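Local structure of probable transcriptional regulator (Pseudomonas aeruginosa, 2NNN) at residues N34-P38 with T39-A43; G51-P54 with Q55-G59; T62-A66 with A67-G71. The protein probably acts as a DNA-binding transcription factor of the MarR family, built as a dimer of winged helix-turn-helix subunits. All coordinates share one frame; numbering follows the deposited sequence.

Contact 1 (N34-P38 with T39-A43); sequences NGLTP and TQWAA
Thr37 and Gln40 exchange hydrogen bonds in both directions where the chain turns into helix 38-50. Gln40 N donates to Thr37 OG1 (3.2 Å), while Thr37 N donates to Gln40 OE1 over 3.3 Å at a nearly straight 168°; this reciprocal pair is a capping box with Thr37 as the N-cap. The second bond reaches the amide oxygen from above its plane, well off the lone pairs. Thr37 OG1 can serve the helix because chi1 of 65° places it between the backbone N and the carbonyl carbon, facing the first turn. A water bridges the same hydroxyl (2.9 Å) to Thr39 OG1.

Backbone bonds begin the helical ladder: Trp41 N to Thr37 O at 3.0 Å and Ala42 N to Pro38 O at 2.9 Å.

The remaining contacts are van der Waals. Leu36 CD2 lies 3.4 Å from Gln40 OE1, and Leu36 CD1 meets the edge of the Trp41 indole at CE3 (4.3 Å). Asn34 brings its ND2 obliquely to the same six-membered ring, its amide plane turned 35° from the indole. Beyond the two segments, Leu36 packs on Leu76 and the indole on Leu106 and Ala113 of helix 100-121, while Thr39 meets Arg18 of the second subunit.

The two reciprocal bonds thus tie Thr37 to Gln40 and give the N-H groups of both residues side-chain acceptors. Because Gln40 OE1 folds back to the N-H of the N-cap residue, rotation of the buried Gln40 amide is probably limited.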
loop_
_atom_site.group_PDB
_atom_site.type_symbol
_atom_site.label_atom_id
_atom_site.label_comp_id
_atom_site.label_asym_id
_atom_site.label_seq_id
_atom_site.Cartn_x
_atom_site.Cartn_y
_atom_site.Cartn_z
ATOM N N ASN A 34 -3.458 6.142 19.554
ATOM C CA ASN A 34 -3.442 4.932 20.397
ATOM C C ASN A 34 -2.301 3.981 20.059
ATOM O O ASN A 34 -2.238 2.871 20.577
ATOM C CB ASN A 34 -4.790 4.202 20.351
ATOM C CG ASN A 34 -5.209 3.833 18.940
ATOM O OD1 ASN A 34 -4.365 3.551 18.083
ATOM N ND2 ASN A 34 -6.522 3.839 18.684
ATOM N N GLY A 35 -1.405 4.420 19.183
ATOM C CA GLY A 35 -0.260 3.603 18.796
ATOM C C GLY A 35 -0.561 2.370 17.944
ATOM O O GLY A 35 0.322 1.549 17.752
ATOM N N LEU A 36 -1.789 2.227 17.439
ATOM C CA LEU A 36 -2.139 1.110 16.542
ATOM C C LEU A 36 -1.831 1.403 15.057
ATOM O O LEU A 36 -1.919 2.558 14.610
ATOM C CB LEU A 36 -3.625 0.709 16.703
ATOM C CG LEU A 36 -4.124 0.107 18.033
ATOM C CD1 LEU A 36 -5.623 -0.108 18.021
ATOM C CD2 LEU A 36 -3.426 -1.198 18.384
ATOM N N THR A 37 -1.478 0.357 14.301
ATOM C CA THR A 37 -1.339 0.460 12.844
ATOM C C THR A 37 -2.715 0.514 12.137
ATOM O O THR A 37 -3.736 0.143 12.735
ATOM C CB THR A 37 -0.508 -0.699 12.269
ATOM O OG1 THR A 37 -1.199 -1.938 12.478
ATOM C CG2 THR A 37 0.851 -0.769 12.936
ATOM N N PRO A 38 -2.760 1.013 10.877
ATOM C CA PRO A 38 -4.023 0.953 10.112
ATOM C C PRO A 38 -4.746 -0.391 10.167
ATOM O O PRO A 38 -5.967 -0.406 10.361
ATOM C CB PRO A 38 -3.577 1.274 8.677
ATOM C CG PRO A 38 -2.442 2.228 8.863
ATOM C CD PRO A 38 -1.706 1.723 10.114
ATOM N N THR A 39 -4.014 -1.498 9.984
ATOM C CA THR A 39 -4.630 -2.832 9.875
ATOM C C THR A 39 -5.048 -3.330 11.241
ATOM O O THR A 39 -6.116 -3.936 11.386
ATOM C CB THR A 39 -3.717 -3.866 9.170
ATOM O OG1 THR A 39 -2.409 -3.837 9.743
ATOM C CG2 THR A 39 -3.582 -3.533 7.692
ATOM N N GLN A 40 -4.224 -3.050 12.252
ATOM C CA GLN A 40 -4.611 -3.305 13.633
ATOM C C GLN A 40 -5.948 -2.657 13.981
ATOM O O GLN A 40 -6.777 -3.278 14.637
ATOM C CB GLN A 40 -3.511 -2.877 14.610
ATOM C CG GLN A 40 -2.404 -3.919 14.733
ATOM C CD GLN A 40 -1.147 -3.390 15.399
ATOM O OE1 GLN A 40 -1.171 -2.379 16.105
ATOM N NE2 GLN A 40 -0.036 -4.084 15.180
ATOM N N TRP A 41 -6.157 -1.438 13.493
ATOM C CA TRP A 41 -7.386 -0.656 13.723
ATOM C C TRP A 41 -8.556 -1.242 12.946
ATOM O O TRP A 41 -9.665 -1.348 13.479
ATOM C CB TRP A 41 -7.166 0.819 13.327
ATOM C CG TRP A 41 -8.417 1.688 13.418
ATOM C CD1 TRP A 41 -9.140 2.207 12.369
ATOM C CD2 TRP A 41 -9.075 2.158 14.622
ATOM N NE1 TRP A 41 -10.196 2.958 12.844
ATOM C CE2 TRP A 41 -10.183 2.939 14.218
ATOM C CE3 TRP A 41 -8.836 1.989 15.996
ATOM C CZ2 TRP A 41 -11.059 3.531 15.141
ATOM C CZ3 TRP A 41 -9.707 2.590 16.912
ATOM C CH2 TRP A 41 -10.800 3.348 16.477
ATOM N N ALA A 42 -8.303 -1.614 11.690
ATOM C CA ALA A 42 -9.304 -2.227 10.806
ATOM C C ALA A 42 -9.882 -3.505 11.412
ATOM O O ALA A 42 -11.102 -3.690 11.419
ATOM C CB ALA A 42 -8.697 -2.529 9.432
ATOM N N ALA A 43 -9.003 -4.384 11.893
ATOM C CA ALA A 43 -9.422 -5.611 12.583
ATOM C C ALA A 43 -10.199 -5.296 13.845
ATOM O O ALA A 43 -11.174 -5.954 14.128
ATOM C CB ALA A 43 -8.235 -6.479 12.916
HETATM O O HOH W 1 0.222 -4.236 11.310
#

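Contact 2 (G51-P54 with Q55-G59); sequences GPCP and QNQLG
The carboxamide of Gln57 is the flat group here, with the puckered ring of Pro54 standing against it, and the two side chains run side by side in the same direction. Gln57 CB lies against one face of the proline ring, beneath its CB-CG-CD side, at 3.9 Å from both CB and CD of Pro54. Further along, the amide runs out past the CD corner of the ring, so that Pro54 CD stands over its face, almost directly above the nitrogen and 3.7 Å from Gln57 NE2. At the amino end of that amide lies the Cys53 thiol, close to the amide plane, and Gln57 NE2 gives Cys53 SG a weak hydrogen bond of 3.7 Å. The extended Gln57 chain, with CG anti to the backbone N (chi1 -177°), carries the amide back past the proline to reach the sulfur.

Pro54 occupies the N-cap of helix 55-61 and, as a proline, has no polar side-chain group to offer the first turn. Its carbonyl does take part: Leu58 N donates to Pro54 O at 2.8 Å and 160°. One residue on, Gly59 N bonds to Gln55 O (3.0 Å). Packing round Pro54 O adds Gln57 CB at 3.4 Å and Leu58 CB at 3.6 Å.

Helix 55-61 is the first helix of the helix-turn-helix in the MarR fold. Leading into it, Cys53 makes backbone hydrogen bonds with Val96 of strand 93-98, and Pro54 touches Arg93, which ties this loop to the wing. Leu58 packs on Leu47 of helix 38-50 and on Ile69 of helix 66-78, and Gln55 reaches Lys70 and Val73 on the latter.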
loop_
_atom_site.group_PDB
_atom_site.type_symbol
_atom_site.label_atom_id
_atom_site.label_comp_id
_atom_site.label_asym_id
_atom_site.label_seq_id
_atom_site.Cartn_x
_atom_site.Cartn_y
_atom_site.Cartn_z
ATOM N N GLY A 51 -18.960 -8.969 16.195
ATOM C CA GLY A 51 -19.009 -9.781 17.398
ATOM C C GLY A 51 -18.079 -10.955 17.144
ATOM O O GLY A 51 -17.255 -10.897 16.219
ATOM N N PRO A 52 -18.200 -12.024 17.957
ATOM C CA PRO A 52 -17.349 -13.213 17.809
ATOM C C PRO A 52 -17.350 -13.800 16.381
ATOM O O PRO A 52 -18.403 -13.982 15.766
ATOM C CB PRO A 52 -17.914 -14.199 18.848
ATOM C CG PRO A 52 -19.210 -13.614 19.302
ATOM C CD PRO A 52 -19.141 -12.154 19.085
ATOM N N CYS A 53 -16.149 -14.083 15.886
ATOM C CA CYS A 53 -15.887 -14.314 14.476
ATOM C C CYS A 53 -14.644 -15.173 14.409
ATOM O O CYS A 53 -13.724 -14.976 15.197
ATOM C CB CYS A 53 -15.604 -12.969 13.779
ATOM S SG CYS A 53 -15.970 -12.914 12.002
ATOM N N PRO A 54 -14.610 -16.152 13.488
ATOM C CA PRO A 54 -13.371 -16.912 13.275
ATOM C C PRO A 54 -12.233 -15.999 12.781
ATOM O O PRO A 54 -12.495 -15.067 12.014
ATOM C CB PRO A 54 -13.756 -17.920 12.187
ATOM C CG PRO A 54 -15.255 -17.928 12.142
ATOM C CD PRO A 54 -15.715 -16.606 12.621
ATOM N N GLN A 55 -10.996 -16.263 13.204
ATOM C CA GLN A 55 -9.838 -15.411 12.858
ATOM C C GLN A 55 -9.615 -15.246 11.348
ATOM O O GLN A 55 -9.364 -14.145 10.870
ATOM C CB GLN A 55 -8.559 -15.938 13.511
ATOM C CG GLN A 55 -7.371 -14.978 13.468
ATOM C CD GLN A 55 -6.176 -15.511 14.246
ATOM O OE1 GLN A 55 -5.413 -16.336 13.750
ATOM N NE2 GLN A 55 -6.019 -15.043 15.474
ATOM N N ASN A 56 -9.723 -16.344 10.614
ATOM C CA ASN A 56 -9.517 -16.349 9.165
ATOM C C ASN A 56 -10.655 -15.655 8.415
ATOM O O ASN A 56 -10.438 -15.034 7.355
ATOM C CB ASN A 56 -9.335 -17.785 8.665
ATOM C CG ASN A 56 -7.965 -18.366 9.025
ATOM O OD1 ASN A 56 -7.144 -17.734 9.728
ATOM N ND2 ASN A 56 -7.702 -19.572 8.527
ATOM N N GLN A 57 -11.860 -15.766 8.974
ATOM C CA GLN A 57 -13.005 -15.025 8.468
ATOM C C GLN A 57 -12.843 -13.536 8.727
ATOM O O GLN A 57 -13.185 -12.722 7.874
ATOM C CB GLN A 57 -14.295 -15.531 9.109
ATOM C CG GLN A 57 -15.545 -14.845 8.578
ATOM C CD GLN A 57 -16.781 -15.680 8.796
ATOM O OE1 GLN A 57 -16.991 -16.684 8.109
ATOM N NE2 GLN A 57 -17.612 -15.275 9.746
ATOM N N LEU A 58 -12.339 -13.185 9.908
ATOM C CA LEU A 58 -12.022 -11.804 10.223
ATOM C C LEU A 58 -11.026 -11.279 9.168
ATOM O O LEU A 58 -11.134 -10.153 8.700
ATOM C CB LEU A 58 -11.457 -11.680 11.647
ATOM C CG LEU A 58 -10.935 -10.290 12.074
ATOM C CD1 LEU A 58 -11.987 -9.182 11.943
ATOM C CD2 LEU A 58 -10.306 -10.271 13.475
ATOM N N GLY A 59 -10.092 -12.147 8.788
ATOM C CA GLY A 59 -9.104 -11.854 7.781
ATOM C C GLY A 59 -9.745 -11.550 6.456
ATOM O O GLY A 59 -9.405 -10.556 5.823
#

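Contact 3 (T62-A66 with A67-G71); sequences TAMDA and ATIKG
Asp65 O receives Ile69 N in a short, straight bond (2.6 Å, 175°), and Ala66 O receives Lys70 N at 2.9 Å. Asp65 stands at the N-cap, yet its carboxylate makes no capping bond: with chi1 at -121° it is turned from the helix, and it is Asp65 CB that lies 3.1 Å from Thr68 OG1. A water does the linking instead, accepting from Asp65 N (2.9 Å) and hydrogen-bonded to Thr68 OG1 (3.2 Å).

These residues form the turn and the start of helix 66-78, which by analogy with other MarR proteins is probably the DNA recognition helix; its exposed Ala67, Thr68 and Lys70 are consistent with that.

On the buried side the selenomethionine Met64 crosses Ile69 at about a right angle, SE 4.1 Å from Ile69 CD1, and lays CG against Thr68 CG2 (3.8 Å). Thr62 OG1 is hydrogen-bonded to Leu58 O and more weakly to Gly59 O. The Thr62 and Ala63 carbonyls accept from Arg18 and Gln22, respectively, of the second subunit.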
loop_
_atom_site.group_PDB
_atom_site.type_symbol
_atom_site.label_atom_id
_atom_site.label_comp_id
_atom_site.label_asym_id
_atom_site.label_seq_id
_atom_site.Cartn_x
_atom_site.Cartn_y
_atom_site.Cartn_z
ATOM N N THR A 62 -11.396 -8.120 6.105
ATOM C CA THR A 62 -10.492 -6.958 6.199
ATOM C C THR A 62 -9.316 -7.049 5.217
ATOM O O THR A 62 -8.282 -6.428 5.447
ATOM C CB THR A 62 -9.925 -6.784 7.607
ATOM O OG1 THR A 62 -9.247 -7.985 7.988
ATOM C CG2 THR A 62 -11.020 -6.499 8.603
ATOM N N ALA A 63 -9.508 -7.815 4.133
ATOM C CA ALA A 63 -8.508 -8.093 3.094
ATOM C C ALA A 63 -7.158 -8.550 3.656
ATOM O O ALA A 63 -6.102 -8.080 3.248
ATOM C CB ALA A 63 -8.354 -6.898 2.162
HETATM N N MSE A 64 -7.205 -9.485 4.589
HETATM C CA MSE A 64 -6.007 -9.965 5.236
HETATM C C MSE A 64 -5.854 -11.476 5.210
HETATM O O MSE A 64 -6.792 -12.239 5.468
HETATM C CB MSE A 64 -5.902 -9.452 6.679
HETATM C CG MSE A 64 -5.263 -8.077 6.770
HETATM SE SE MSE A 64 -5.022 -7.426 8.582
HETATM C CE MSE A 64 -6.660 -6.425 8.901
ATOM N N ASP A 65 -4.630 -11.866 4.888
ATOM C CA ASP A 65 -4.126 -13.227 4.939
ATOM C C ASP A 65 -4.314 -13.864 6.284
ATOM O O ASP A 65 -4.350 -13.162 7.290
ATOM C CB ASP A 65 -2.617 -13.156 4.742
ATOM C CG ASP A 65 -2.188 -13.914 3.593
ATOM O OD1 ASP A 65 -3.057 -14.623 3.065
ATOM O OD2 ASP A 65 -1.015 -13.796 3.196
ATOM N N ALA A 66 -4.364 -15.195 6.292
ATOM C CA ALA A 66 -4.339 -15.989 7.516
ATOM C C ALA A 66 -3.120 -15.660 8.372
ATOM O O ALA A 66 -3.244 -15.417 9.573
ATOM C CB ALA A 66 -4.369 -17.490 7.176
ATOM N N ALA A 67 -1.947 -15.653 7.744
ATOM C CA ALA A 67 -0.699 -15.240 8.396
ATOM C C ALA A 67 -0.717 -13.763 8.840
ATOM O O ALA A 67 -0.246 -13.441 9.929
ATOM C CB ALA A 67 0.494 -15.509 7.483
ATOM N N THR A 68 -1.263 -12.880 8.003
ATOM C CA THR A 68 -1.373 -11.462 8.334
ATOM C C THR A 68 -2.351 -11.210 9.476
ATOM O O THR A 68 -2.000 -10.537 10.433
ATOM C CB THR A 68 -1.767 -10.609 7.105
ATOM O OG1 THR A 68 -0.909 -10.936 6.013
ATOM C CG2 THR A 68 -1.631 -9.112 7.397
ATOM N N ILE A 69 -3.569 -11.746 9.380
ATOM C CA ILE A 69 -4.547 -11.564 10.443
ATOM C C ILE A 69 -4.111 -12.244 11.725
ATOM O O ILE A 69 -4.385 -11.739 12.809
ATOM C CB ILE A 69 -5.990 -11.977 10.048
ATOM C CG1 ILE A 69 -6.999 -11.422 11.061
ATOM C CG2 ILE A 69 -6.129 -13.491 9.910
ATOM C CD1 ILE A 69 -7.162 -9.911 11.021
ATOM N N LYS A 70 -3.425 -13.381 11.597
ATOM C CA LYS A 70 -2.883 -14.098 12.746
ATOM C C LYS A 70 -2.087 -13.152 13.647
ATOM O O LYS A 70 -2.283 -13.127 14.858
ATOM C CB LYS A 70 -1.981 -15.236 12.278
ATOM C CG LYS A 70 -1.592 -16.206 13.384
ATOM C CD LYS A 70 -0.666 -17.305 12.867
ATOM C CE LYS A 70 0.009 -18.043 14.016
ATOM N NZ LYS A 70 -0.873 -19.101 14.598
ATOM N N GLY A 71 -1.208 -12.360 13.038
ATOM C CA GLY A 71 -0.265 -11.543 13.778
ATOM C C GLY A 71 -0.847 -10.209 14.213
ATOM O O GLY A 71 -0.433 -9.650 15.233
HETATM O O HOH W 2 -2.766 -10.044 3.584
#

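Overall arrangement
The three contacts come in series along the chain, each at the entry to one helix: contact 1 opens helix 38-50, contact 2 helix 55-61 and contact 3 helix 66-78. Their centres lie about 16 Å (1 and 2), 13 Å (1 and 3) and 10 Å (2 and 3) apart. Ala43 touches Leu58 through its carbonyl oxygen and Ile69 through CB, and Leu58 packs on Ile69, so the three helices meet there, while Gly59 O and Met64 N probably bond across the helix-turn-helix turn. Contact 2 faces the wing. The contacts mark the starts of three successive helices of the winged-helix domain, and contacts 1 and 3 place part of it against the second subunit.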